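Long-range contact in putative sugar binding protein (Geobacillus stearothermophilus, PDB 6GT9), which binds galactose and probably glucose, and is probably part of the three-component sensing system for galactan utilization: residues 215-229 / 241-255. Numbering follows the deposited sequence.
Sequences NAFYGTSALDAIGVA and TYIIGFDTLPETIRY. With GAL (beta-D-galactopyranose), chain E.
Ala216 to Gly219 and Tyr242 to Phe246 are neighbouring parallel strands of a beta-alpha-beta unit, in one lobe of a periplasmic-binding-protein fold. Four backbone hydrogen bonds join them, from Asn215 O with Tyr242 N to Gly219 N with Ile244 O. Helix 224-229 lies over the face carrying Phe217 and Ile243. Its Ala225 CB drops into the hollow at Gly245, 3.6 Å from the glycine CA; a CB on Gly245 would collide with it. Further along, Ile243 CG1, anti to its own carbonyl carbon (chi1 -56°), and the extended chi2 carry CD1 up against Val228 CG1 and Ala229 CA. The two helices meet where Ala229 CB presses onto the middle of the Tyr255 ring, 3.5 Å from its centroid and only 2° off the normal. The Ile226 side chain crosses that of Glu251 at about a right angle, CD1 touching CB, and the Glu251 carboxylate goes on to a salt bridge with Arg197.

At the C-terminal ends of the strands, the Phe246 ring brings its CE1 edge to Tyr218 OH (3.7 Å), which is hydrogen-bonded to Arg171 O, while Thr220 O sits over one ring face. Phe246 also packs close to the Arg171 side chain. Replacing Phe246 by an alanine would probably open a gap beside Thr220 and take away a neighbour of Arg171, which bonds both Thr220 O and galactose. Beside the sugar site, Leu249 CD1 fits against Ala222 CB and Leu223 CD2. Both segments grip the sugar: Ala222 N donates to galactose O5 at 2.9 Å, and Asp247 OD2 accepts from galactose O1 at 2.6 Å.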
loop_
_atom_site.group_PDB
_atom_site.type_symbol
_atom_site.label_atom_id
_atom_site.label_comp_id
_atom_site.label_asym_id
_atom_site.label_seq_id
_atom_site.Cartn_x
_atom_site.Cartn_y
_atom_site.Cartn_z
ATOM N N ASN A 215 -23.464 6.369 -2.664
ATOM C CA ASN A 215 -23.261 7.460 -1.721
ATOM C C ASN A 215 -22.080 7.191 -0.790
ATOM O O ASN A 215 -21.903 7.914 0.202
ATOM C CB ASN A 215 -24.547 7.727 -0.913
ATOM C CG ASN A 215 -25.047 6.493 -0.157
ATOM O OD1 ASN A 215 -24.354 5.474 -0.054
ATOM N ND2 ASN A 215 -26.263 6.588 0.385
ATOM N N ALA A 216 -21.266 6.180 -1.089
ATOM C CA ALA A 216 -20.096 5.864 -0.285
ATOM C C ALA A 216 -18.994 5.298 -1.175
ATOM O O ALA A 216 -19.253 4.444 -2.030
ATOM C CB ALA A 216 -20.442 4.872 0.834
ATOM N N PHE A 217 -17.766 5.773 -0.964
ATOM C CA PHE A 217 -16.588 5.267 -1.663
ATOM C C PHE A 217 -15.574 4.738 -0.661
ATOM O O PHE A 217 -15.413 5.300 0.425
ATOM C CB PHE A 217 -15.901 6.348 -2.498
ATOM C CG PHE A 217 -16.592 6.665 -3.792
ATOM C CD1 PHE A 217 -17.602 7.621 -3.839
ATOM C CD2 PHE A 217 -16.213 6.034 -4.970
ATOM C CE1 PHE A 217 -18.224 7.945 -5.045
ATOM C CE2 PHE A 217 -16.849 6.343 -6.188
ATOM C CZ PHE A 217 -17.851 7.301 -6.219
ATOM N N TYR A 218 -14.879 3.670 -1.054
ATOM C CA TYR A 218 -13.770 3.086 -0.303
ATOM C C TYR A 218 -12.580 2.975 -1.248
ATOM O O TYR A 218 -12.654 2.250 -2.242
ATOM C CB TYR A 218 -14.153 1.707 0.233
ATOM C CG TYR A 218 -13.024 0.856 0.790
ATOM C CD1 TYR A 218 -12.050 1.401 1.620
ATOM C CD2 TYR A 218 -12.979 -0.506 0.541
ATOM C CE1 TYR A 218 -11.033 0.619 2.161
ATOM C CE2 TYR A 218 -11.971 -1.302 1.075
ATOM C CZ TYR A 218 -11.010 -0.739 1.896
ATOM O OH TYR A 218 -10.017 -1.535 2.430
ATOM N N GLY A 219 -11.506 3.700 -0.952
ATOM C CA GLY A 219 -10.268 3.617 -1.729
ATOM C C GLY A 219 -9.236 2.824 -0.949
ATOM O O GLY A 219 -9.120 2.978 0.268
ATOM N N THR A 220 -8.495 1.956 -1.646
ATOM C CA THR A 220 -7.615 1.027 -0.946
ATOM C C THR A 220 -6.138 1.315 -1.146
ATOM O O THR A 220 -5.310 0.537 -0.664
ATOM C CB THR A 220 -7.909 -0.424 -1.358
ATOM O OG1 THR A 220 -7.545 -0.640 -2.732
ATOM C CG2 THR A 220 -9.394 -0.737 -1.171
ATOM N N SER A 221 -5.784 2.393 -1.843
ATOM C CA SER A 221 -4.388 2.774 -1.996
ATOM C C SER A 221 -4.291 4.288 -1.876
ATOM O O SER A 221 -5.302 4.992 -1.824
ATOM C CB SER A 221 -3.804 2.246 -3.314
ATOM O OG SER A 221 -4.365 2.892 -4.448
ATOM N N ALA A 222 -3.054 4.796 -1.856
ATOM C CA ALA A 222 -2.790 6.102 -1.251
ATOM C C ALA A 222 -3.412 7.277 -2.000
ATOM O O ALA A 222 -3.637 8.325 -1.383
ATOM C CB ALA A 222 -1.287 6.329 -1.125
ATOM N N LEU A 223 -3.687 7.143 -3.298
ATOM C CA LEU A 223 -4.200 8.250 -4.100
ATOM C C LEU A 223 -5.670 8.091 -4.472
ATOM O O LEU A 223 -6.241 8.992 -5.102
ATOM C CB LEU A 223 -3.349 8.401 -5.373
ATOM C CG LEU A 223 -1.861 8.609 -5.085
ATOM C CD1 LEU A 223 -1.012 8.509 -6.354
ATOM C CD2 LEU A 223 -1.626 9.941 -4.377
ATOM N N ASP A 224 -6.297 6.975 -4.102
ATOM C CA ASP A 224 -7.650 6.692 -4.566
ATOM C C ASP A 224 -8.653 7.703 -4.022
ATOM O O ASP A 224 -9.451 8.273 -4.782
ATOM C CB ASP A 224 -8.044 5.277 -4.158
ATOM C CG ASP A 224 -7.214 4.236 -4.842
ATOM O OD1 ASP A 224 -6.808 4.476 -5.996
ATOM O OD2 ASP A 224 -6.985 3.169 -4.238
ATOM N N ALA A 225 -8.652 7.918 -2.705
ATOM C CA ALA A 225 -9.646 8.818 -2.117
ATOM C C ALA A 225 -9.410 10.257 -2.552
ATOM O O ALA A 225 -10.349 11.062 -2.598
ATOM C CB ALA A 225 -9.621 8.698 -0.596
ATOM N N ILE A 226 -8.167 10.594 -2.893
ATOM C CA ILE A 226 -7.892 11.898 -3.479
ATOM C C ILE A 226 -8.575 12.025 -4.833
ATOM O O ILE A 226 -9.196 13.051 -5.136
ATOM C CB ILE A 226 -6.372 12.116 -3.578
ATOM C CG1 ILE A 226 -5.781 12.285 -2.180
ATOM C CG2 ILE A 226 -6.054 13.320 -4.483
ATOM C CD1 ILE A 226 -4.275 12.064 -2.138
ATOM N N GLY A 227 -8.486 10.979 -5.662
ATOM C CA GLY A 227 -9.184 11.001 -6.939
ATOM C C GLY A 227 -10.690 11.105 -6.773
ATOM O O GLY A 227 -11.351 11.872 -7.477
ATOM N N VAL A 228 -11.246 10.354 -5.824
ATOM C CA VAL A 228 -12.688 10.401 -5.594
ATOM C C VAL A 228 -13.107 11.773 -5.095
ATOM O O VAL A 228 -14.103 12.340 -5.561
ATOM C CB VAL A 228 -13.105 9.300 -4.610
ATOM C CG1 VAL A 228 -14.611 9.395 -4.325
ATOM C CG2 VAL A 228 -12.726 7.950 -5.151
ATOM N N ALA A 229 -12.349 12.339 -4.152
ATOM C CA ALA A 229 -12.747 13.609 -3.555
ATOM C C ALA A 229 -12.789 14.718 -4.598
ATOM O O ALA A 229 -13.679 15.577 -4.567
ATOM C CB ALA A 229 -11.801 13.976 -2.418
ATOM N N THR A 241 -21.474 12.511 0.291
ATOM C CA THR A 241 -20.936 11.230 -0.107
ATOM C C THR A 241 -19.888 10.864 0.917
ATOM O O THR A 241 -19.082 11.658 1.220
ATOM C CB THR A 241 -20.243 11.399 -1.454
ATOM O OG1 THR A 241 -21.199 11.767 -2.415
ATOM C CG2 THR A 241 -19.559 10.156 -1.900
ATOM N N TYR A 242 -19.939 9.647 1.425
ATOM C CA TYR A 242 -18.989 9.164 2.420
ATOM C C TYR A 242 -17.756 8.607 1.717
ATOM O O TYR A 242 -17.870 7.750 0.839
ATOM C CB TYR A 242 -19.630 8.092 3.302
ATOM C CG TYR A 242 -18.716 7.519 4.371
ATOM C CD1 TYR A 242 -18.628 8.103 5.629
ATOM C CD2 TYR A 242 -17.944 6.385 4.120
ATOM C CE1 TYR A 242 -17.783 7.574 6.610
ATOM C CE2 TYR A 242 -17.103 5.849 5.094
ATOM C CZ TYR A 242 -17.024 6.446 6.333
ATOM O OH TYR A 242 -16.195 5.905 7.307
ATOM N N ILE A 243 -16.579 9.088 2.102
ATOM C CA ILE A 243 -15.323 8.617 1.513
ATOM C C ILE A 243 -14.421 8.117 2.627
ATOM O O ILE A 243 -14.072 8.882 3.534
ATOM C CB ILE A 243 -14.605 9.716 0.720
ATOM C CG1 ILE A 243 -15.510 10.280 -0.364
ATOM C CG2 ILE A 243 -13.335 9.154 0.082
ATOM C CD1 ILE A 243 -14.871 11.428 -1.121
ATOM N N ILE A 244 -14.004 6.854 2.542
ATOM C CA ILE A 244 -12.923 6.349 3.378
ATOM C C ILE A 244 -11.804 5.877 2.452
ATOM O O ILE A 244 -12.047 5.122 1.503
ATOM C CB ILE A 244 -13.389 5.242 4.350
ATOM C CG1 ILE A 244 -12.207 4.763 5.226
ATOM C CG2 ILE A 244 -14.067 4.105 3.614
ATOM C CD1 ILE A 244 -12.601 3.985 6.491
ATOM N N GLY A 245 -10.602 6.382 2.686
ATOM C CA GLY A 245 -9.456 6.020 1.859
ATOM C C GLY A 245 -8.293 5.479 2.660
ATOM O O GLY A 245 -8.450 5.156 3.840
ATOM N N PHE A 246 -7.121 5.368 2.028
ATOM C CA PHE A 246 -5.911 4.860 2.655
ATOM C C PHE A 246 -4.837 5.938 2.713
ATOM O O PHE A 246 -4.753 6.806 1.842
ATOM C CB PHE A 246 -5.351 3.633 1.906
ATOM C CG PHE A 246 -5.612 2.327 2.611
ATOM C CD1 PHE A 246 -6.880 1.771 2.619
ATOM C CD2 PHE A 246 -4.593 1.676 3.285
ATOM C CE1 PHE A 246 -7.129 0.580 3.263
ATOM C CE2 PHE A 246 -4.833 0.482 3.952
ATOM C CZ PHE A 246 -6.114 -0.065 3.939
ATOM N N ASP A 247 -4.032 5.865 3.776
ATOM C CA ASP A 247 -2.810 6.636 3.983
ATOM C C ASP A 247 -3.081 8.104 4.263
ATOM O O ASP A 247 -4.238 8.551 4.288
ATOM C CB ASP A 247 -1.863 6.468 2.789
ATOM C CG ASP A 247 -1.586 5.018 2.502
ATOM O OD1 ASP A 247 -1.067 4.308 3.391
ATOM O OD2 ASP A 247 -1.950 4.568 1.407
ATOM N N THR A 248 -2.012 8.850 4.515
ATOM C CA THR A 248 -2.110 10.177 5.095
ATOM C C THR A 248 -1.261 11.164 4.321
ATOM O O THR A 248 -0.641 12.062 4.897
ATOM C CB THR A 248 -1.705 10.159 6.571
ATOM O OG1 THR A 248 -0.382 9.623 6.697
ATOM C CG2 THR A 248 -2.670 9.303 7.397
ATOM N N LEU A 249 -1.226 11.019 2.997
ATOM C CA LEU A 249 -0.564 12.007 2.166
ATOM C C LEU A 249 -1.206 13.374 2.390
ATOM O O LEU A 249 -2.390 13.458 2.744
ATOM C CB LEU A 249 -0.646 11.613 0.688
ATOM C CG LEU A 249 0.125 10.326 0.354
ATOM C CD1 LEU A 249 -0.095 9.909 -1.082
ATOM C CD2 LEU A 249 1.614 10.486 0.656
ATOM N N PRO A 250 -0.444 14.456 2.199
ATOM C CA PRO A 250 -0.971 15.807 2.479
ATOM C C PRO A 250 -2.339 16.111 1.882
ATOM O O PRO A 250 -3.173 16.701 2.580
ATOM C CB PRO A 250 0.108 16.716 1.880
ATOM C CG PRO A 250 1.376 15.926 2.048
ATOM C CD PRO A 250 0.993 14.476 1.864
ATOM N N GLU A 251 -2.597 15.736 0.619
ATOM C CA GLU A 251 -3.897 16.035 0.012
ATOM C C GLU A 251 -5.026 15.303 0.727
ATOM O O GLU A 251 -6.132 15.841 0.865
ATOM C CB GLU A 251 -3.909 15.668 -1.473
ATOM C CG GLU A 251 -2.929 16.423 -2.348
ATOM C CD GLU A 251 -2.669 15.710 -3.672
ATOM O OE1 GLU A 251 -3.268 16.106 -4.694
ATOM O OE2 GLU A 251 -1.869 14.743 -3.684
ATOM N N THR A 252 -4.769 14.070 1.178
ATOM C CA THR A 252 -5.765 13.343 1.962
ATOM C C THR A 252 -6.088 14.085 3.251
ATOM O O THR A 252 -7.263 14.294 3.580
ATOM C CB THR A 252 -5.271 11.929 2.278
ATOM O OG1 THR A 252 -5.197 11.164 1.073
ATOM C CG2 THR A 252 -6.222 11.234 3.263
ATOM N N ILE A 253 -5.055 14.499 3.992
ATOM C CA ILE A 253 -5.287 15.210 5.250
ATOM C C ILE A 253 -6.076 16.491 5.004
ATOM O O ILE A 253 -6.995 16.831 5.764
ATOM C CB ILE A 253 -3.954 15.500 5.964
ATOM C CG1 ILE A 253 -3.236 14.196 6.328
ATOM C CG2 ILE A 253 -4.180 16.367 7.197
ATOM C CD1 ILE A 253 -4.074 13.233 7.121
ATOM N N ARG A 254 -5.728 17.219 3.940
ATOM C CA ARG A 254 -6.454 18.438 3.594
ATOM C C ARG A 254 -7.938 18.156 3.374
ATOM O O ARG A 254 -8.806 18.836 3.938
ATOM C CB ARG A 254 -5.833 19.068 2.347
ATOM C CG ARG A 254 -6.506 20.356 1.935
ATOM C CD ARG A 254 -6.556 21.324 3.112
ATOM N NE ARG A 254 -7.304 22.535 2.788
ATOM C CZ ARG A 254 -8.305 23.018 3.518
ATOM N NH1 ARG A 254 -8.681 22.402 4.636
ATOM N NH2 ARG A 254 -8.921 24.128 3.132
ATOM N N TYR A 255 -8.248 17.145 2.560
ATOM C CA TYR A 255 -9.640 16.786 2.298
ATOM C C TYR A 255 -10.357 16.335 3.569
ATOM O O TYR A 255 -11.550 16.616 3.758
ATOM C CB TYR A 255 -9.693 15.684 1.246
ATOM C CG TYR A 255 -9.634 16.144 -0.194
ATOM C CD1 TYR A 255 -10.515 17.104 -0.680
ATOM C CD2 TYR A 255 -8.710 15.590 -1.082
ATOM C CE1 TYR A 255 -10.475 17.512 -2.007
ATOM C CE2 TYR A 255 -8.661 15.989 -2.405
ATOM C CZ TYR A 255 -9.545 16.948 -2.863
ATOM O OH TYR A 255 -9.492 17.341 -4.179
HETATM C C1 GAL E . -0.478 2.440 -0.607
HETATM C C2 GAL E . 0.194 1.090 -0.759
HETATM C C3 GAL E . 1.443 1.177 -1.654
HETATM C C4 GAL E . 1.078 1.772 -3.003
HETATM C C5 GAL E . 0.330 3.082 -2.823
HETATM C C6 GAL E . -0.223 3.631 -4.141
HETATM O O1 GAL E . -1.633 2.311 0.197
HETATM O O2 GAL E . 0.603 0.575 0.517
HETATM O O3 GAL E . 1.927 -0.104 -1.915
HETATM O O4 GAL E . 0.265 0.858 -3.746
HETATM O O5 GAL E . -0.831 2.961 -1.905
HETATM O O6 GAL E . -0.571 4.992 -4.012
HETATM O O HOH W 1 -7.203 6.583 -0.561
HETATM O O HOH W 2 -3.367 9.220 1.201
HETATM O O HOH W 3 -6.115 9.218 -0.867
#